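PDB 3MEB: aspartate aminotransferase from Giardia lamblia, which probably catalyses, with pyridoxal 5'-phosphate as cofactor, the reversible transfer of the amino group from L-aspartate to 2-oxoglutarate, giving oxaloacetate and L-glutamate. Local coordinates for residues A146-H158 with P200-P214. Residues are numbered along the deposited sequence; the frame is centred on the assembly and turned at random. Where two conformers were deposited one is given.
Sequences AEFYMPSTTWPNH and PEKSIFLFHACAHNP. With SO4 (sulfate ion), chain C.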
ATOM      1  N   ALA A 146       7.119  23.660  10.146  1.00  7.00           N
ATOM      2  CA  ALA A 146       6.758  24.302   8.881  1.00  7.52           C
ATOM      3  C   ALA A 146       5.258  24.291   8.643  1.00  7.41           C
ATOM      4  O   ALA A 146       4.610  23.248   8.750  1.00  8.01           O
ATOM      5  CB  ALA A 146       7.478  23.632   7.686  1.00  7.08           C
ATOM      6  N   GLU A 147       4.722  25.452   8.285  1.00  6.64           N
ATOM      7  CA  GLU A 147       3.317  25.559   7.932  1.00  7.08           C
ATOM      8  C   GLU A 147       3.090  24.917   6.583  1.00  6.08           C
ATOM      9  O   GLU A 147       3.940  25.024   5.707  1.00  5.98           O
ATOM     10  CB  GLU A 147       2.873  27.008   7.832  1.00  7.04           C
ATOM     11  CG  GLU A 147       3.312  27.892   8.961  1.00 11.57           C
ATOM     12  CD  GLU A 147       2.288  28.045  10.026  1.00 15.71           C
ATOM     13  OE1 GLU A 147       1.509  27.085  10.261  1.00 19.25           O
ATOM     14  OE2 GLU A 147       2.271  29.140  10.612  1.00 16.61           O
ATOM     15  N   PHE A 148       1.948  24.249   6.433  1.00  5.00           N
ATOM     16  CA  PHE A 148       1.566  23.578   5.191  1.00  5.19           C
ATOM     17  C   PHE A 148       0.361  24.295   4.588  1.00  4.75           C
ATOM     18  O   PHE A 148      -0.650  24.467   5.283  1.00  5.25           O
ATOM     19  CB  PHE A 148       1.168  22.152   5.504  1.00  5.51           C
ATOM     20  CG  PHE A 148       1.087  21.275   4.301  1.00  5.87           C
ATOM     21  CD1 PHE A 148      -0.020  21.318   3.472  1.00  5.62           C
ATOM     22  CD2 PHE A 148       2.119  20.390   4.009  1.00  7.40           C
ATOM     23  CE1 PHE A 148      -0.098  20.523   2.352  1.00  7.84           C
ATOM     24  CE2 PHE A 148       2.046  19.585   2.908  1.00  7.19           C
ATOM     25  CZ  PHE A 148       0.917  19.640   2.085  1.00  8.24           C
ATOM     26  N   TYR A 149       0.455  24.686   3.320  1.00  3.73           N
ATOM     27  CA  TYR A 149      -0.569  25.507   2.656  1.00  3.43           C
ATOM     28  C   TYR A 149      -1.237  24.752   1.495  1.00  4.32           C
ATOM     29  O   TYR A 149      -0.566  24.254   0.591  1.00  4.80           O
ATOM     30  CB  TYR A 149       0.059  26.806   2.111  1.00  3.18           C
ATOM     31  CG  TYR A 149       0.343  27.829   3.169  1.00  2.00           C
ATOM     32  CD1 TYR A 149      -0.493  28.936   3.360  1.00  3.13           C
ATOM     33  CD2 TYR A 149       1.454  27.727   3.957  1.00  2.00           C
ATOM     34  CE1 TYR A 149      -0.220  29.881   4.334  1.00  2.35           C
ATOM     35  CE2 TYR A 149       1.723  28.686   4.947  1.00  3.03           C
ATOM     36  CZ  TYR A 149       0.900  29.731   5.126  1.00  2.00           C
ATOM     37  OH  TYR A 149       1.217  30.632   6.120  1.00  3.68           O
ATOM     38  N   MET A 150      -2.552  24.616   1.551  1.00  3.70           N
ATOM     39  CA  MET A 150      -3.296  23.991   0.473  1.00  4.16           C
ATOM     40  C   MET A 150      -3.929  25.063  -0.388  1.00  2.70           C
ATOM     41  O   MET A 150      -4.251  26.120   0.125  1.00  2.00           O
ATOM     42  CB  MET A 150      -4.422  23.146   1.016  1.00  4.35           C
ATOM     43  CG  MET A 150      -4.043  22.191   2.111  1.00  9.59           C
ATOM     44  SD  MET A 150      -4.438  20.540   1.628  1.00 13.11           S
ATOM     45  CE  MET A 150      -3.993  19.638   3.128  1.00 11.87           C
ATOM     46  N   PRO A 151      -4.129  24.803  -1.701  1.00  2.00           N
ATOM     47  CA  PRO A 151      -4.994  25.728  -2.437  1.00  2.00           C
ATOM     48  C   PRO A 151      -6.420  25.715  -1.834  1.00  3.06           C
ATOM     49  O   PRO A 151      -6.844  24.670  -1.259  1.00  2.19           O
ATOM     50  CB  PRO A 151      -4.986  25.158  -3.855  1.00  2.12           C
ATOM     51  CG  PRO A 151      -4.628  23.690  -3.664  1.00  2.00           C
ATOM     52  CD  PRO A 151      -3.752  23.630  -2.502  1.00  2.56           C
ATOM     53  N   SER A 152      -7.138  26.848  -1.914  1.00  2.95           N
ATOM     54  CA  SER A 152      -8.446  26.973  -1.251  1.00  4.09           C
ATOM     55  C   SER A 152      -9.533  26.023  -1.808  1.00  4.59           C
ATOM     56  O   SER A 152     -10.540  25.751  -1.131  1.00  3.44           O
ATOM     57  CB  SER A 152      -8.937  28.425  -1.240  1.00  4.56           C
ATOM     58  OG  SER A 152      -8.972  28.975  -2.548  1.00  4.95           O
ATOM     59  N   THR A 153      -9.321  25.555  -3.039  1.00  4.43           N
ATOM     60  CA  THR A 153     -10.047  24.443  -3.614  1.00  5.03           C
ATOM     61  C   THR A 153      -9.004  23.409  -4.006  1.00  3.55           C
ATOM     62  O   THR A 153      -7.993  23.752  -4.625  1.00  2.27           O
ATOM     63  CB  THR A 153     -10.838  24.924  -4.874  1.00  6.29           C
ATOM     64  OG1 THR A 153     -11.884  25.794  -4.432  1.00 10.93           O
ATOM     65  CG2 THR A 153     -11.455  23.805  -5.627  1.00  7.79           C
ATOM     66  N   THR A 154      -9.241  22.146  -3.626  1.00  3.14           N
ATOM     67  CA  THR A 154      -8.287  21.055  -3.850  1.00  3.12           C
ATOM     68  C   THR A 154      -8.994  19.705  -3.809  1.00  4.01           C
ATOM     69  O   THR A 154     -10.192  19.617  -3.554  1.00  3.15           O
ATOM     70  CB  THR A 154      -7.147  21.112  -2.818  1.00  2.89           C
ATOM     71  OG1 THR A 154      -6.000  20.409  -3.322  1.00  2.78           O
ATOM     72  CG2 THR A 154      -7.565  20.549  -1.428  1.00  2.00           C
ATOM     73  N   TRP A 155      -8.258  18.641  -4.069  1.00  5.22           N
ATOM     74  CA  TRP A 155      -8.826  17.304  -4.030  1.00  5.85           C
ATOM     75  C   TRP A 155      -9.227  16.960  -2.592  1.00  6.15           C
ATOM     76  O   TRP A 155      -8.355  17.009  -1.697  1.00  5.15           O
ATOM     77  CB  TRP A 155      -7.752  16.333  -4.470  1.00  6.85           C
ATOM     78  CG  TRP A 155      -8.189  14.929  -4.760  1.00  6.94           C
ATOM     79  CD1 TRP A 155      -9.225  14.511  -5.574  1.00  8.12           C
ATOM     80  CD2 TRP A 155      -7.508  13.742  -4.328  1.00  6.86           C
ATOM     81  NE1 TRP A 155      -9.227  13.129  -5.656  1.00  7.05           N
ATOM     82  CE2 TRP A 155      -8.192  12.637  -4.889  1.00  8.66           C
ATOM     83  CE3 TRP A 155      -6.376  13.511  -3.533  1.00  5.18           C
ATOM     84  CZ2 TRP A 155      -7.790  11.313  -4.654  1.00  8.68           C
ATOM     85  CZ3 TRP A 155      -5.972  12.176  -3.299  1.00  7.46           C
ATOM     86  CH2 TRP A 155      -6.685  11.109  -3.850  1.00  8.96           C
ATOM     87  N   PRO A 156     -10.527  16.600  -2.364  1.00  6.11           N
ATOM     88  CA  PRO A 156     -11.004  16.382  -1.009  1.00  5.53           C
ATOM     89  C   PRO A 156     -10.131  15.466  -0.182  1.00  4.74           C
ATOM     90  O   PRO A 156      -9.904  15.734   1.007  1.00  4.56           O
ATOM     91  CB  PRO A 156     -12.399  15.770  -1.224  1.00  6.31           C
ATOM     92  CG  PRO A 156     -12.886  16.424  -2.437  1.00  6.90           C
ATOM     93  CD  PRO A 156     -11.649  16.605  -3.329  1.00  6.62           C
ATOM     94  N   ASN A 157      -9.590  14.418  -0.796  1.00  4.23           N
ATOM     95  CA  ASN A 157      -8.819  13.467  -0.012  1.00  3.85           C
ATOM     96  C   ASN A 157      -7.529  14.043   0.545  1.00  3.34           C
ATOM     97  O   ASN A 157      -6.965  13.464   1.517  1.00  2.51           O
ATOM     98  CB  ASN A 157      -8.511  12.188  -0.794  1.00  4.02           C
ATOM     99  CG  ASN A 157      -8.097  11.038   0.122  1.00  5.96           C
ATOM    100  OD1 ASN A 157      -8.575  10.956   1.290  1.00  3.74           O
ATOM    101  ND2 ASN A 157      -7.253  10.116  -0.403  1.00  4.45           N
ATOM    102  N   HIS A 158      -7.048  15.146  -0.046  1.00  2.00           N
ATOM    103  CA  HIS A 158      -5.905  15.833   0.504  1.00  2.78           C
ATOM    104  C   HIS A 158      -6.136  16.187   1.988  1.00  2.00           C
ATOM    105  O   HIS A 158      -5.197  16.086   2.795  1.00  2.00           O
ATOM    106  CB  HIS A 158      -5.549  17.147  -0.232  1.00  2.00           C
ATOM    107  CG  HIS A 158      -4.865  16.983  -1.552  1.00  6.09           C
ATOM    108  ND1 HIS A 158      -4.932  17.958  -2.532  1.00  4.04           N
ATOM    109  CD2 HIS A 158      -4.075  16.003  -2.050  1.00  7.63           C
ATOM    110  CE1 HIS A 158      -4.241  17.563  -3.584  1.00  8.29           C
ATOM    111  NE2 HIS A 158      -3.682  16.398  -3.309  1.00  5.04           N
ATOM    112  N   PRO A 200       5.080  32.623   6.447  1.00  4.64           N
ATOM    113  CA  PRO A 200       6.460  32.551   6.986  1.00  4.97           C
ATOM    114  C   PRO A 200       7.418  31.861   6.013  1.00  4.99           C
ATOM    115  O   PRO A 200       7.023  30.955   5.272  1.00  3.86           O
ATOM    116  CB  PRO A 200       6.316  31.691   8.249  1.00  4.95           C
ATOM    117  CG  PRO A 200       4.845  31.646   8.567  1.00  5.20           C
ATOM    118  CD  PRO A 200       4.105  31.888   7.278  1.00  5.17           C
ATOM    119  N   GLU A 201       8.674  32.276   6.024  1.00  5.17           N
ATOM    120  CA  GLU A 201       9.646  31.652   5.148  0.50  5.19           C
ATOM    121  C   GLU A 201       9.761  30.155   5.440  1.00  5.02           C
ATOM    122  O   GLU A 201       9.439  29.700   6.540  1.00  4.25           O
ATOM    123  CB  GLU A 201      11.002  32.360   5.230  0.50  5.50           C
ATOM    124  CG  GLU A 201      11.668  32.336   6.577  0.50  6.09           C
ATOM    125  CD  GLU A 201      13.065  32.875   6.501  0.50  5.63           C
ATOM    126  OE1 GLU A 201      13.260  33.911   5.825  0.50  7.70           O
ATOM    127  OE2 GLU A 201      13.954  32.256   7.099  0.50  6.80           O
ATOM    128  N   LYS A 202      10.172  29.394   4.420  1.00  4.37           N
ATOM    129  CA  LYS A 202      10.311  27.933   4.496  1.00  4.60           C
ATOM    130  C   LYS A 202       8.997  27.231   4.838  1.00  4.43           C
ATOM    131  O   LYS A 202       8.972  26.224   5.550  1.00  2.76           O
ATOM    132  CB  LYS A 202      11.440  27.531   5.451  1.00  5.13           C
ATOM    133  CG  LYS A 202      12.741  28.277   5.117  1.00  7.43           C
ATOM    134  CD  LYS A 202      13.809  28.089   6.188  1.00 10.23           C
ATOM    135  CE  LYS A 202      15.090  28.872   5.842  1.00 12.81           C
ATOM    136  NZ  LYS A 202      16.227  28.547   6.772  1.00 15.03           N
ATOM    137  N   SER A 203       7.905  27.765   4.303  1.00  3.57           N
ATOM    138  CA  SER A 203       6.618  27.095   4.399  1.00  3.14           C
ATOM    139  C   SER A 203       6.481  26.092   3.237  1.00  3.08           C
ATOM    140  O   SER A 203       7.249  26.150   2.282  1.00  2.20           O
ATOM    141  CB  SER A 203       5.492  28.128   4.386  1.00  2.84           C
ATOM    142  OG  SER A 203       5.517  28.854   5.598  1.00  2.76           O
ATOM    143  N   ILE A 204       5.504  25.189   3.331  1.00  2.99           N
ATOM    144  CA  ILE A 204       5.285  24.154   2.328  1.00  3.22           C
ATOM    145  C   ILE A 204       4.001  24.482   1.558  1.00  4.13           C
ATOM    146  O   ILE A 204       2.969  24.768   2.181  1.00  4.62           O
ATOM    147  CB  ILE A 204       5.135  22.765   2.990  1.00  3.64           C
ATOM    148  CG1 ILE A 204       6.357  22.411   3.838  1.00  3.27           C
ATOM    149  CG2 ILE A 204       4.894  21.664   1.936  1.00  2.63           C
ATOM    150  CD1 ILE A 204       6.077  21.378   4.955  1.00  4.27           C
ATOM    151  N   PHE A 205       4.065  24.484   0.229  1.00  2.71           N
ATOM    152  CA  PHE A 205       2.890  24.778  -0.585  1.00  3.61           C
ATOM    153  C   PHE A 205       2.574  23.596  -1.426  1.00  3.58           C
ATOM    154  O   PHE A 205       3.429  23.131  -2.173  1.00  3.79           O
ATOM    155  CB  PHE A 205       3.107  26.042  -1.452  1.00  3.14           C
ATOM    156  CG  PHE A 205       3.071  27.297  -0.642  1.00  3.21           C
ATOM    157  CD1 PHE A 205       1.900  27.991  -0.465  1.00  2.22           C
ATOM    158  CD2 PHE A 205       4.195  27.709   0.060  1.00  6.21           C
ATOM    159  CE1 PHE A 205       1.868  29.105   0.351  1.00  2.00           C
ATOM    160  CE2 PHE A 205       4.162  28.829   0.863  1.00  4.07           C
ATOM    161  CZ  PHE A 205       2.998  29.521   0.997  1.00  5.24           C
ATOM    162  N   LEU A 206       1.353  23.093  -1.281  1.00  3.17           N
ATOM    163  CA  LEU A 206       0.874  22.015  -2.135  1.00  3.11           C
ATOM    164  C   LEU A 206       0.344  22.619  -3.421  1.00  3.02           C
ATOM    165  O   LEU A 206      -0.468  23.575  -3.381  1.00  3.59           O
ATOM    166  CB  LEU A 206      -0.242  21.234  -1.417  1.00  3.03           C
ATOM    167  CG  LEU A 206      -0.774  19.975  -2.087  1.00  4.77           C
ATOM    168  CD1 LEU A 206       0.266  18.851  -2.192  1.00  4.63           C
ATOM    169  CD2 LEU A 206      -2.001  19.501  -1.285  1.00  2.00           C
ATOM    170  N   PHE A 207       0.844  22.108  -4.546  1.00  2.00           N
ATOM    171  CA  PHE A 207       0.470  22.586  -5.871  1.00  2.00           C
ATOM    172  C   PHE A 207       0.052  21.403  -6.675  1.00  2.00           C
ATOM    173  O   PHE A 207       0.646  20.328  -6.560  1.00  2.90           O
ATOM    174  CB  PHE A 207       1.669  23.183  -6.626  1.00  2.00           C
ATOM    175  CG  PHE A 207       2.138  24.492  -6.101  1.00  2.00           C
ATOM    176  CD1 PHE A 207       1.306  25.610  -6.128  1.00  2.05           C
ATOM    177  CD2 PHE A 207       3.414  24.621  -5.580  1.00  2.00           C
ATOM    178  CE1 PHE A 207       1.761  26.850  -5.605  1.00  2.49           C
ATOM    179  CE2 PHE A 207       3.877  25.824  -5.093  1.00  2.00           C
ATOM    180  CZ  PHE A 207       3.051  26.943  -5.099  1.00  2.31           C
ATOM    181  N   HIS A 208      -0.962  21.570  -7.483  1.00  2.28           N
ATOM    182  CA  HIS A 208      -1.236  20.604  -8.556  1.00  2.00           C
ATOM    183  C   HIS A 208      -0.367  20.967  -9.756  1.00  2.52           C
ATOM    184  O   HIS A 208      -0.326  22.124 -10.177  1.00  2.22           O
ATOM    185  CB  HIS A 208      -2.708  20.657  -8.942  1.00  2.04           C
ATOM    186  CG  HIS A 208      -3.644  20.342  -7.824  1.00  2.11           C
ATOM    187  ND1 HIS A 208      -4.712  19.489  -7.968  1.00  2.00           N
ATOM    188  CD2 HIS A 208      -3.725  20.833  -6.558  1.00  5.34           C
ATOM    189  CE1 HIS A 208      -5.388  19.433  -6.833  1.00  5.32           C
ATOM    190  NE2 HIS A 208      -4.822  20.255  -5.962  1.00  3.22           N
ATOM    191  N   ALA A 209       0.322  19.988 -10.326  1.00  3.22           N
ATOM    192  CA  ALA A 209       1.279  20.235 -11.410  1.00  3.94           C
ATOM    193  C   ALA A 209       0.588  20.749 -12.679  1.00  3.95           C
ATOM    194  O   ALA A 209       1.104  21.643 -13.380  1.00  4.25           O
ATOM    195  CB  ALA A 209       2.054  18.934 -11.711  1.00  4.15           C
ATOM    196  N   CYS A 210      -0.587  20.185 -12.950  1.00  2.88           N
ATOM    197  CA  CYS A 210      -1.441  20.557 -14.074  1.00  3.12           C
ATOM    198  C   CYS A 210      -2.792  19.905 -13.855  1.00  3.27           C
ATOM    199  O   CYS A 210      -2.883  19.018 -13.049  1.00  2.00           O
ATOM    200  CB  CYS A 210      -0.854  20.093 -15.414  1.00  3.53           C
ATOM    201  SG  CYS A 210      -0.683  18.333 -15.740  1.00  7.23           S
ATOM    202  N   ALA A 211      -3.815  20.325 -14.595  1.00  3.66           N
ATOM    203  CA  ALA A 211      -5.168  19.750 -14.480  1.00  2.66           C
ATOM    204  C   ALA A 211      -5.648  19.758 -13.023  1.00  2.80           C
ATOM    205  O   ALA A 211      -6.059  18.746 -12.494  1.00  2.00           O
ATOM    206  CB  ALA A 211      -5.214  18.320 -15.117  1.00  2.08           C
ATOM    207  N   HIS A 212      -5.588  20.926 -12.386  1.00  3.15           N
ATOM    208  CA  HIS A 212      -6.067  21.095 -11.036  1.00  4.22           C
ATOM    209  C   HIS A 212      -7.451  20.444 -10.859  1.00  4.96           C
ATOM    210  O   HIS A 212      -8.356  20.596 -11.675  1.00  5.01           O
ATOM    211  CB  HIS A 212      -6.139  22.561 -10.679  1.00  4.71           C
ATOM    212  CG  HIS A 212      -6.693  22.839  -9.319  1.00  5.17           C
ATOM    213  ND1 HIS A 212      -8.039  23.026  -9.095  1.00  6.21           N
ATOM    214  CD2 HIS A 212      -6.081  22.980  -8.119  1.00  6.44           C
ATOM    215  CE1 HIS A 212      -8.229  23.297  -7.813  1.00  7.34           C
ATOM    216  NE2 HIS A 212      -7.058  23.262  -7.198  1.00  6.26           N
ATOM    217  N   ASN A 213      -7.559  19.673  -9.791  1.00  4.53           N
ATOM    218  CA  ASN A 213      -8.742  18.858  -9.481  1.00  4.76           C
ATOM    219  C   ASN A 213      -9.291  19.443  -8.179  1.00  4.85           C
ATOM    220  O   ASN A 213      -8.606  19.365  -7.175  1.00  5.40           O
ATOM    221  CB  ASN A 213      -8.276  17.439  -9.304  1.00  4.62           C
ATOM    222  CG  ASN A 213      -9.374  16.492  -8.975  1.00  4.70           C
ATOM    223  OD1 ASN A 213     -10.518  16.874  -8.731  1.00  2.00           O
ATOM    224  ND2 ASN A 213      -9.024  15.213  -8.966  1.00  3.77           N
ATOM    225  N   PRO A 214     -10.523  19.996  -8.188  1.00  4.17           N
ATOM    226  CA  PRO A 214     -11.594  19.744  -9.153  1.00  3.90           C
ATOM    227  C   PRO A 214     -11.874  20.801 -10.223  1.00  3.25           C
ATOM    228  O   PRO A 214     -12.714  20.547 -11.098  1.00  3.44           O
ATOM    229  CB  PRO A 214     -12.802  19.638  -8.236  1.00  3.44           C
ATOM    230  CG  PRO A 214     -12.535  20.755  -7.215  1.00  4.36           C
ATOM    231  CD  PRO A 214     -11.032  20.746  -7.016  1.00  5.61           C
TER
HETATM  232  S   SO4 C 501     -10.706  11.379  -8.571  1.00 16.77           S
HETATM  233  O1  SO4 C 501     -10.602  12.788  -8.131  1.00 18.97           O
HETATM  234  O2  SO4 C 501     -12.049  11.032  -9.015  1.00 15.32           O
HETATM  235  O3  SO4 C 501      -9.735  11.168  -9.619  1.00 22.22           O
HETATM  236  O4  SO4 C 501     -10.341  10.578  -7.424  1.00 23.68           O
HETATM  237  O   HOH W   1       6.416  27.697   7.995  1.00  5.11           O
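Tyr149 and Phe205 both carry CG anti to the carbonyl carbon (chi1 -76° and -73°), which lays the two side chains next to each other, pointing the same way; the rings form an offset stack, centroids 4.7 Å apart, with Phe205 CZ over one face of the tyrosine. At the far end Tyr149 OH rests 3.4 Å from Pro200 CD. The other face of the sheet carries Phe148, whose CE2 meets Ile204 CG2 while CE1 touches Leu206 CB. Between these layers, strands 148-151 and 204-208 run parallel, held by three backbone hydrogen bonds: Ile204 N to Glu147 O, Tyr149 N to Ile204 O and Leu206 N to Tyr149 O.

Past the strands, Thr154 OG1 lies anti to the backbone N of its residue (chi1 -158°) and is shared between His208 NE2, at 2.9 Å and at the edge of that ring, and His158 ND1. Leu206 CD2 sits over one face of the His158 ring, 3.7 Å from its centroid in a CH-pi contact, and Trp155 CB covers the opposite face. His158 NE2 is hydrogen-bonded to Asp241 of the cofactor pocket. His212 lays CD2 over the centre of the His208 ring and gives its NE2 proton to Thr153 O at 2.8 Å, from above the carbonyl plane; Ser215 holds its ND1.

Trp155 NE1 and Asn213 ND2 converge on O1 of a sulfate, probably from the crystallisation liquor, at 2.9 and 3.0 Å, while Arg419 binds both the sulfate and Asn213 OD1. Adjacent parallel strands, with the loops after their C-terminal ends delivering Trp155 and Asn213 to the pyridoxal phosphate site, are characteristic of the large domain of fold-type I aminotransferases.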